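Local coordinates for protein response regulator ChrA (Corynebacterium diphtheriae, PDB 4YN8) that acts as the response regulator of a haem-sensing two-component system, joining a CheY-like receiver domain to a LuxR-type helix-turn-helix domain that probably binds DNA, at residues 95-98 against 99-102; 144-147 against 148-151; 65-68 against 69-73. The protein carries 1 engineered substitution. One frame throughout, in Å; residues are numbered along the deposited sequence.

Contact 1 of 3, residues 95-98 against 99-102; sequences AGAM and GYLL
In the CheY-like receiver domain, the turn from helix 89-94 into strand 99-102 is closed by Tyr-100 reaching back to Ala-97. The position, on the fifth strand of the fold, is consistent with that of the aromatic switch residue of CheY relatives. The central bond runs from Ala-97 N to Tyr-100 OH, 3.0 Å long and moderately bent, with an N-H...O angle of 143°. The same hydroxyl also hydrogen-bonds to Ala-92 O in the preceding helix; a carbonyl can only accept, so the phenol proton goes there while the oxygen receives the Ala-97 amide. What carries the ring into the turn is its first torsion (chi1 -66°), which sets CG anti to the carbonyl carbon and beside the backbone N, and thus back along the chain.

Apolar packing accompanies the bond: Ala-97 CB lies 3.7 Å from Tyr-100 CZ. Ala-97 O comes obliquely to the ring, 3.3 Å from Tyr-100 CE1, and is itself held by Arg-122 NH2. Arg-122 NE takes the carbonyl of Met-98, whose side chain leaves the turn with CG anti to its own nitrogen and rests on Pro-76. Gly-96, with positive phi, breaks the helical course just before this point, and Ile-79, Val-128 and Arg-122 also touch the tyrosine side chain.

Donating to the helix end and accepting from the turn, one hydroxyl joins two pieces of backbone, and its two bonds together restrict where the ring can sit. A shift of Tyr-100 would probably be felt both at Ala-92 and at Ala-97.

Contact 2 of 3, residues 144-147 against 148-151; sequences SARE and IEIL
A capping box opens helix 145-155, the first helix of the LuxR-type helix-turn-helix domain, and the turn begins with Ile-148 N bonding to Ser-144 O at 2.9 Å. In the box, Glu-147 N donates to Ser-144 OG over 3.1 Å, while Ser-144 N returns a 2.9 Å bond to Glu-147 OE1. That oxygen is approached on its anti side, 25° out of the carboxylate plane. The other carboxylate oxygen, OE2, bonds to His-180 ND1 of helix 171-185, so one buried glutamate both completes the capping box and ties the helix to a neighbour.

Ile-150 CG1 lies 3.5 Å from Arg-146 O, and the side chain packs on Leu-167, His-177 and Leu-178, while Leu-151 meets Leu-143 and Ile-203.

On another side of the helix Arg-146 and Glu-149 run alongside each other, pointing the same way. Arg-146 starts with CG anti to its nitrogen, then folds at chi2 and chi3, which brings its head to the carboxylate at the end of the extended Glu-149 chain. The salt bridge closes between Arg-146 NH1 and Glu-149 OE1 at 3.0 Å, a weak bond because the N-H...O angle is just 129°, although the guanidinium and carboxylate planes are nearly parallel, 15° apart.

Contact 3 of 3, residues 65-68 against 69-73; sequences LTRA and LANAG
Leu-65 O receives the amide of Leu-69, with N to O at 2.9 Å and an almost straight angle of 166°. The same backbone ladder continues one residue at a time, through Ala-70 N to Thr-66 O and Asn-71 N to Arg-67 O, to Ala-72 N on Ala-68 O. It ends in a Schellman motif: Gly-73 takes a positive phi, and its N bonds back to Ala-70 O at 3.1 Å.

Two faces of this helix end differ in chemistry. On the inner one Leu-65 and Leu-69 cross obliquely, their CD1 atoms 3.9 Å apart. Leu-65 carries CG anti to its nitrogen (chi1 173°), whereas Leu-69 has CG beside its nitrogen, and from these unlike starts the two branches converge. Leu-69 CG also sits 3.3 Å from Leu-65 O, close against the carbonyl that its own amide uses.

The outer face is exposed and carries the polar pair Arg-67 and Asn-71. Arg-67 is bent at chi2 and chi3, bringing its head forward along the helix: NH2 lies 3.0 Å from Asn-71 OD1, and NH1 is 3.4 Å from Ala-70 CB. The guanidinium stands almost square to the Asn-71 amide, the planes 86° apart.

Helix 62-72 links strands 50-53 and 77-81 in a beta-alpha-beta unit. Leu-65 and Leu-69 press on Val-51 of the first strand, and Leu-69 also reaches Val-77 of the second. Thr-66, whose OG1 bonds to Gly-62 O, packs on Val-77 and Ile-79 and faces Ala-95 and Ala-97 in the turn after helix 89-94.

How the contacts relate
Contacts 1 and 3 share the receiver domain and touch: Thr-66 CG2 packs 3.7 Å from Ala-97 N and also lies against Ala-95, and both contacts lean on strand 77-81. Contact 2 stands apart in the LuxR-type domain, its nearest atoms about 33 Å from contact 1 and about 36 Å from contact 3. Burial follows place. Contact 1 has a buried tyrosine hydroxyl shared between backbone groups, contact 3 sets a buried and a partly exposed leucine against an exposed arginine and asparagine, and contact 2 divides between a buried glutamate of the capping box and a more open salt bridge. Contact 2 lies at a helix start, contact 3 at a helix end, contact 1 at a helix-to-strand turn.

Contact 1 of 3, residues 95-98 against 99-102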
ATOM      1  N   ALA A  95      -4.807  -0.573   7.762  1.00 10.02           N
ATOM      2  CA  ALA A  95      -5.388  -1.679   8.533  1.00 10.58           C
ATOM      3  C   ALA A  95      -5.161  -1.553  10.017  1.00 10.13           C
ATOM      4  O   ALA A  95      -5.854  -2.225  10.817  1.00 11.70           O
ATOM      5  CB  ALA A  95      -4.905  -3.006   8.015  1.00 10.59           C
ATOM      6  N   GLY A  96      -4.197  -0.741  10.441  1.00  8.76           N
ATOM      7  CA  GLY A  96      -4.005  -0.508  11.867  1.00  8.35           C
ATOM      8  C   GLY A  96      -3.477  -1.646  12.697  1.00  8.28           C
ATOM      9  O   GLY A  96      -3.941  -1.898  13.855  1.00  8.99           O
ATOM     10  N   ALA A  97      -2.487  -2.358  12.162  1.00  8.31           N
ATOM     11  CA  ALA A  97      -1.755  -3.326  12.961  1.00  9.22           C
ATOM     12  C   ALA A  97      -1.073  -2.618  14.130  1.00  9.92           C
ATOM     13  O   ALA A  97      -0.717  -1.459  14.025  1.00  9.91           O
ATOM     14  CB  ALA A  97      -0.714  -4.002  12.120  1.00  8.68           C
ATOM     15  N   MET A  98      -0.876  -3.347  15.211  1.00  9.95           N
ATOM     16  CA  MET A  98      -0.161  -2.846  16.382  1.00 10.68           C
ATOM     17  C   MET A  98       1.213  -2.327  15.987  1.00 10.34           C
ATOM     18  O   MET A  98       1.583  -1.205  16.392  1.00 11.89           O
ATOM     19  CB  MET A  98      -0.064  -3.916  17.452  1.00 11.44           C
ATOM     20  CG  MET A  98       0.576  -3.530  18.756  1.00 13.28           C
ATOM     21  SD  MET A  98      -0.302  -2.216  19.645  1.00 16.18           S
ATOM     22  CE  MET A  98      -1.917  -2.890  19.808  1.00 18.65           C
ATOM     23  N   GLY A  99       1.949  -3.106  15.179  1.00  9.42           N
ATOM     24  CA  GLY A  99       3.291  -2.687  14.763  1.00  8.89           C
ATOM     25  C   GLY A  99       3.584  -2.874  13.303  1.00  8.12           C
ATOM     26  O   GLY A  99       2.939  -3.687  12.623  1.00  7.31           O
ATOM     27  N   TYR A 100       4.583  -2.130  12.835  1.00  8.22           N
ATOM     28  CA  TYR A 100       5.058  -2.182  11.459  1.00  8.33           C
ATOM     29  C   TYR A 100       6.588  -2.080  11.551  1.00  9.39           C
ATOM     30  O   TYR A 100       7.113  -1.256  12.317  1.00 11.49           O
ATOM     31  CB  TYR A 100       4.573  -0.971  10.632  1.00  8.52           C
ATOM     32  CG  TYR A 100       3.087  -0.939  10.432  1.00  8.15           C
ATOM     33  CD1 TYR A 100       2.237  -0.413  11.392  1.00  8.56           C
ATOM     34  CD2 TYR A 100       2.557  -1.512   9.338  1.00  8.14           C
ATOM     35  CE1 TYR A 100       0.878  -0.497  11.252  1.00  8.82           C
ATOM     36  CE2 TYR A 100       1.179  -1.527   9.120  1.00  8.05           C
ATOM     37  CZ  TYR A 100       0.362  -1.049  10.101  1.00  8.50           C
ATOM     38  OH  TYR A 100      -0.983  -1.128   9.904  1.00  9.67           O
ATOM     39  N   LEU A 101       7.260  -2.866  10.735  1.00  9.06           N
ATOM     40  CA  LEU A 101       8.733  -2.858  10.673  1.00  9.74           C
ATOM     41  C   LEU A 101       9.176  -3.345   9.331  1.00  9.76           C
ATOM     42  O   LEU A 101       8.460  -4.101   8.669  1.00  9.40           O
ATOM     43  CB  LEU A 101       9.311  -3.761  11.769  1.00 11.38           C
ATOM     44  CG  LEU A 101      10.789  -3.533  12.091  1.00 13.32           C
ATOM     45  CD1 LEU A 101      11.017  -2.237  12.826  1.00 15.01           C
ATOM     46  CD2 LEU A 101      11.330  -4.729  12.912  1.00 14.63           C
ATOM     47  N   LEU A 102      10.351  -2.912   8.872  1.00  9.47           N
ATOM     48  CA  LEU A 102      10.910  -3.510   7.688  1.00 10.45           C
ATOM     49  C   LEU A 102      11.632  -4.808   7.973  1.00 10.97           C
ATOM     50  O   LEU A 102      12.237  -4.970   9.009  1.00 12.00           O
ATOM     51  CB  LEU A 102      11.864  -2.562   6.959  1.00 11.63           C
ATOM     52  CG  LEU A 102      11.265  -1.252   6.470  1.00 13.48           C
ATOM     53  CD1 LEU A 102      12.341  -0.429   5.758  1.00 15.09           C
ATOM     54  CD2 LEU A 102      10.102  -1.497   5.566  1.00 13.50           C
TER

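Contact 2 of 3, residues 144-147 against 148-151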
ATOM      1  N   SER A 144       0.490  18.188 -21.180  1.00 13.17           N
ATOM      2  CA  SER A 144       1.353  18.353 -22.321  1.00 13.17           C
ATOM      3  C   SER A 144       0.788  19.429 -23.286  1.00 13.29           C
ATOM      4  O   SER A 144      -0.376  19.811 -23.217  1.00 12.19           O
ATOM      5  CB  SER A 144       1.348  17.032 -23.099  1.00 13.18           C
ATOM      6  OG  SER A 144       0.061  16.782 -23.667  1.00 13.10           O
ATOM      7  N   ALA A 145       1.587  19.779 -24.277  1.00 13.70           N
ATOM      8  CA  ALA A 145       1.184  20.767 -25.249  1.00 13.47           C
ATOM      9  C   ALA A 145      -0.076  20.278 -25.965  1.00 12.03           C
ATOM     10  O   ALA A 145      -0.971  21.068 -26.237  1.00 12.03           O
ATOM     11  CB  ALA A 145       2.299  21.019 -26.250  1.00 14.25           C
ATOM     12  N   ARG A 146      -0.134  18.983 -26.272  1.00 11.83           N
ATOM     13  CA  ARG A 146      -1.284  18.400 -26.964  1.00 11.67           C
ATOM     14  C   ARG A 146      -2.531  18.494 -26.119  1.00 10.66           C
ATOM     15  O   ARG A 146      -3.611  18.823 -26.596  1.00  9.77           O
ATOM     16  CB  ARG A 146      -1.042  16.942 -27.314  1.00 12.58           C
ATOM     17  CG  ARG A 146      -2.241  16.238 -27.925  1.00 13.32           C
ATOM     18  CD  ARG A 146      -2.570  16.861 -29.295  1.00 15.21           C
ATOM     19  NE  ARG A 146      -1.679  16.262 -30.308  1.00 15.43           N
ATOM     20  CZ  ARG A 146      -1.685  16.553 -31.611  1.00 16.21           C
ATOM     21  NH1 ARG A 146      -2.419  17.559 -32.088  1.00 17.40           N
ATOM     22  NH2 ARG A 146      -0.906  15.850 -32.452  1.00 15.41           N
ATOM     23  N   GLU A 147      -2.387  18.223 -24.825  1.00  9.61           N
ATOM     24  CA  GLU A 147      -3.514  18.293 -23.941  1.00 10.03           C
ATOM     25  C   GLU A 147      -4.036  19.746 -23.792  1.00  9.30           C
ATOM     26  O   GLU A 147      -5.262  19.961 -23.772  1.00 10.50           O
ATOM     27  CB  GLU A 147      -3.154  17.688 -22.578  1.00 11.13           C
ATOM     28  CG  GLU A 147      -3.100  16.134 -22.570  1.00 13.55           C
ATOM     29  CD  GLU A 147      -2.402  15.532 -21.331  1.00 16.01           C
ATOM     30  OE1 GLU A 147      -1.543  16.194 -20.663  1.00 17.08           O
ATOM     31  OE2 GLU A 147      -2.652  14.326 -21.067  1.00 21.59           O
ATOM     32  N   ILE A 148      -3.129  20.712 -23.725  1.00  9.73           N
ATOM     33  CA  ILE A 148      -3.508  22.132 -23.661  1.00 10.45           C
ATOM     34  C   ILE A 148      -4.240  22.545 -24.930  1.00 11.32           C
ATOM     35  O   ILE A 148      -5.279  23.207 -24.884  1.00 11.24           O
ATOM     36  CB  ILE A 148      -2.271  23.031 -23.471  1.00 10.75           C
ATOM     37  CG1 ILE A 148      -1.586  22.783 -22.113  1.00 11.87           C
ATOM     38  CG2 ILE A 148      -2.632  24.500 -23.705  1.00 11.49           C
ATOM     39  CD1 ILE A 148      -2.513  22.927 -20.923  1.00 14.11           C
ATOM     40  N   GLU A 149      -3.739  22.071 -26.075  1.00 11.52           N
ATOM     41  CA  GLU A 149      -4.371  22.336 -27.353  1.00 12.35           C
ATOM     42  C   GLU A 149      -5.737  21.783 -27.405  1.00 11.40           C
ATOM     43  O   GLU A 149      -6.680  22.449 -27.871  1.00 11.89           O
ATOM     44  CB  GLU A 149      -3.547  21.679 -28.482  1.00 14.16           C
ATOM     45  CG  GLU A 149      -4.013  22.004 -29.875  1.00 17.26           C
ATOM     46  CD  GLU A 149      -3.129  21.323 -30.939  1.00 21.89           C
ATOM     47  OE1 GLU A 149      -2.600  20.202 -30.680  1.00 22.07           O
ATOM     48  OE2 GLU A 149      -2.994  21.886 -32.035  1.00 24.61           O
ATOM     49  N   ILE A 150      -5.927  20.559 -26.912  1.00 11.13           N
ATOM     50  CA  ILE A 150      -7.264  20.015 -26.885  1.00 10.76           C
ATOM     51  C   ILE A 150      -8.192  20.850 -26.007  1.00 11.47           C
ATOM     52  O   ILE A 150      -9.351  21.092 -26.392  1.00 11.08           O
ATOM     53  CB  ILE A 150      -7.233  18.536 -26.425  1.00 11.42           C
ATOM     54  CG1 ILE A 150      -6.709  17.663 -27.591  1.00 12.59           C
ATOM     55  CG2 ILE A 150      -8.583  18.036 -26.014  1.00 11.27           C
ATOM     56  CD1 ILE A 150      -6.385  16.266 -27.165  1.00 13.41           C
ATOM     57  N   LEU A 151      -7.722  21.203 -24.816  1.00 11.18           N
ATOM     58  CA  LEU A 151      -8.580  22.059 -23.921  1.00 12.14           C
ATOM     59  C   LEU A 151      -8.966  23.386 -24.568  1.00 11.74           C
ATOM     60  O   LEU A 151     -10.151  23.816 -24.473  1.00 12.86           O
ATOM     61  CB  LEU A 151      -7.893  22.273 -22.590  1.00 12.38           C
ATOM     62  CG  LEU A 151      -7.909  21.060 -21.687  1.00 13.72           C
ATOM     63  CD1 LEU A 151      -6.797  21.250 -20.652  1.00 14.48           C
ATOM     64  CD2 LEU A 151      -9.265  20.872 -21.017  1.00 14.72           C
TER

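Contact 3 of 3, residues 65-68 against 69-73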
ATOM      1  N   LEU A  65      -5.863 -10.334   6.981  1.00  9.22           N
ATOM      2  CA  LEU A  65      -5.597 -11.000   8.254  1.00  9.97           C
ATOM      3  C   LEU A  65      -5.587 -10.037   9.456  1.00  9.28           C
ATOM      4  O   LEU A  65      -6.137 -10.319  10.546  1.00  8.22           O
ATOM      5  CB  LEU A  65      -4.247 -11.753   8.206  1.00 11.56           C
ATOM      6  CG  LEU A  65      -3.793 -12.338   9.526  1.00 15.29           C
ATOM      7  CD1 LEU A  65      -4.800 -13.429   9.904  1.00 15.97           C
ATOM      8  CD2 LEU A  65      -2.346 -12.848   9.396  1.00 17.59           C
ATOM      9  N   THR A  66      -4.920  -8.891   9.265  1.00  8.69           N
ATOM     10  CA  THR A  66      -4.897  -7.845  10.298  1.00  9.37           C
ATOM     11  C   THR A  66      -6.306  -7.422  10.707  1.00  9.38           C
ATOM     12  O   THR A  66      -6.598  -7.342  11.900  1.00  9.11           O
ATOM     13  CB  THR A  66      -4.001  -6.655   9.881  1.00  9.31           C
ATOM     14  OG1 THR A  66      -2.671  -7.203   9.691  1.00  9.18           O
ATOM     15  CG2 THR A  66      -3.974  -5.568  10.940  1.00 10.22           C
ATOM     16  N   ARG A  67      -7.152  -7.151   9.732  1.00  9.87           N
ATOM     17  CA  ARG A  67      -8.522  -6.726  10.008  1.00 11.19           C
ATOM     18  C   ARG A  67      -9.326  -7.842  10.672  1.00 10.28           C
ATOM     19  O   ARG A  67     -10.117  -7.596  11.610  1.00 10.79           O
ATOM     20  CB  ARG A  67      -9.196  -6.252   8.724  1.00 14.40           C
ATOM     21  CG  ARG A  67      -8.553  -4.979   8.154  1.00 19.02           C
ATOM     22  CD  ARG A  67      -8.891  -3.742   9.013  1.00 24.49           C
ATOM     23  NE  ARG A  67     -10.299  -3.855   9.476  1.00 27.13           N
ATOM     24  CZ  ARG A  67     -10.688  -3.903  10.752  1.00 30.02           C
ATOM     25  NH1 ARG A  67      -9.803  -3.717  11.700  1.00 27.85           N
ATOM     26  NH2 ARG A  67     -11.994  -4.074  11.070  1.00 31.66           N
ATOM     27  N   ALA A  68      -9.096  -9.060  10.229  1.00 10.18           N
ATOM     28  CA  ALA A  68      -9.833 -10.218  10.752  1.00  9.67           C
ATOM     29  C   ALA A  68      -9.498 -10.437  12.196  1.00  9.71           C
ATOM     30  O   ALA A  68     -10.405 -10.690  13.051  1.00  9.74           O
ATOM     31  CB  ALA A  68      -9.587 -11.472   9.920  1.00 10.12           C
ATOM     32  N   LEU A  69      -8.201 -10.352  12.519  1.00  9.22           N
ATOM     33  CA  LEU A  69      -7.793 -10.507  13.917  1.00 10.14           C
ATOM     34  C   LEU A  69      -8.307  -9.373  14.806  1.00  9.42           C
ATOM     35  O   LEU A  69      -8.673  -9.605  15.981  1.00 10.88           O
ATOM     36  CB  LEU A  69      -6.282 -10.696  14.078  1.00  9.77           C
ATOM     37  CG  LEU A  69      -5.761 -11.976  13.378  1.00 11.67           C
ATOM     38  CD1 LEU A  69      -4.241 -12.092  13.493  1.00 12.16           C
ATOM     39  CD2 LEU A  69      -6.391 -13.255  13.860  1.00 13.08           C
ATOM     40  N   ALA A  70      -8.342  -8.166  14.239  1.00  9.33           N
ATOM     41  CA  ALA A  70      -8.878  -7.017  14.976  1.00  9.93           C
ATOM     42  C   ALA A  70     -10.386  -7.308  15.302  1.00 10.13           C
ATOM     43  O   ALA A  70     -10.852  -7.089  16.453  1.00 12.11           O
ATOM     44  CB  ALA A  70      -8.743  -5.752  14.149  1.00 10.42           C
ATOM     45  N   ASN A  71     -11.102  -7.816  14.315  1.00  9.90           N
ATOM     46  CA  ASN A  71     -12.557  -8.074  14.460  1.00 10.61           C
ATOM     47  C   ASN A  71     -12.775  -9.134  15.532  1.00 11.07           C
ATOM     48  O   ASN A  71     -13.791  -9.146  16.244  1.00 11.96           O
ATOM     49  CB  ASN A  71     -13.177  -8.552  13.124  1.00 10.86           C
ATOM     50  CG  ASN A  71     -13.376  -7.467  12.124  1.00 11.20           C
ATOM     51  OD1 ASN A  71     -13.442  -6.254  12.461  1.00 13.03           O
ATOM     52  ND2 ASN A  71     -13.555  -7.867  10.877  1.00 11.02           N
ATOM     53  N   ALA A  72     -11.863 -10.098  15.611  1.00 10.97           N
ATOM     54  CA  ALA A  72     -11.955 -11.187  16.598  1.00 12.92           C
ATOM     55  C   ALA A  72     -11.422 -10.819  17.970  1.00 14.44           C
ATOM     56  O   ALA A  72     -11.579 -11.617  18.875  1.00 17.13           O
ATOM     57  CB  ALA A  72     -11.200 -12.432  16.106  1.00 13.10           C
ATOM     58  N   GLY A  73     -10.756  -9.686  18.143  1.00 13.99           N
ATOM     59  CA  GLY A  73     -10.074  -9.355  19.398  1.00 15.92           C
ATOM     60  C   GLY A  73      -8.936 -10.367  19.593  1.00 18.90           C
ATOM     61  O   GLY A  73      -8.753 -10.890  20.689  1.00 19.68           O
TER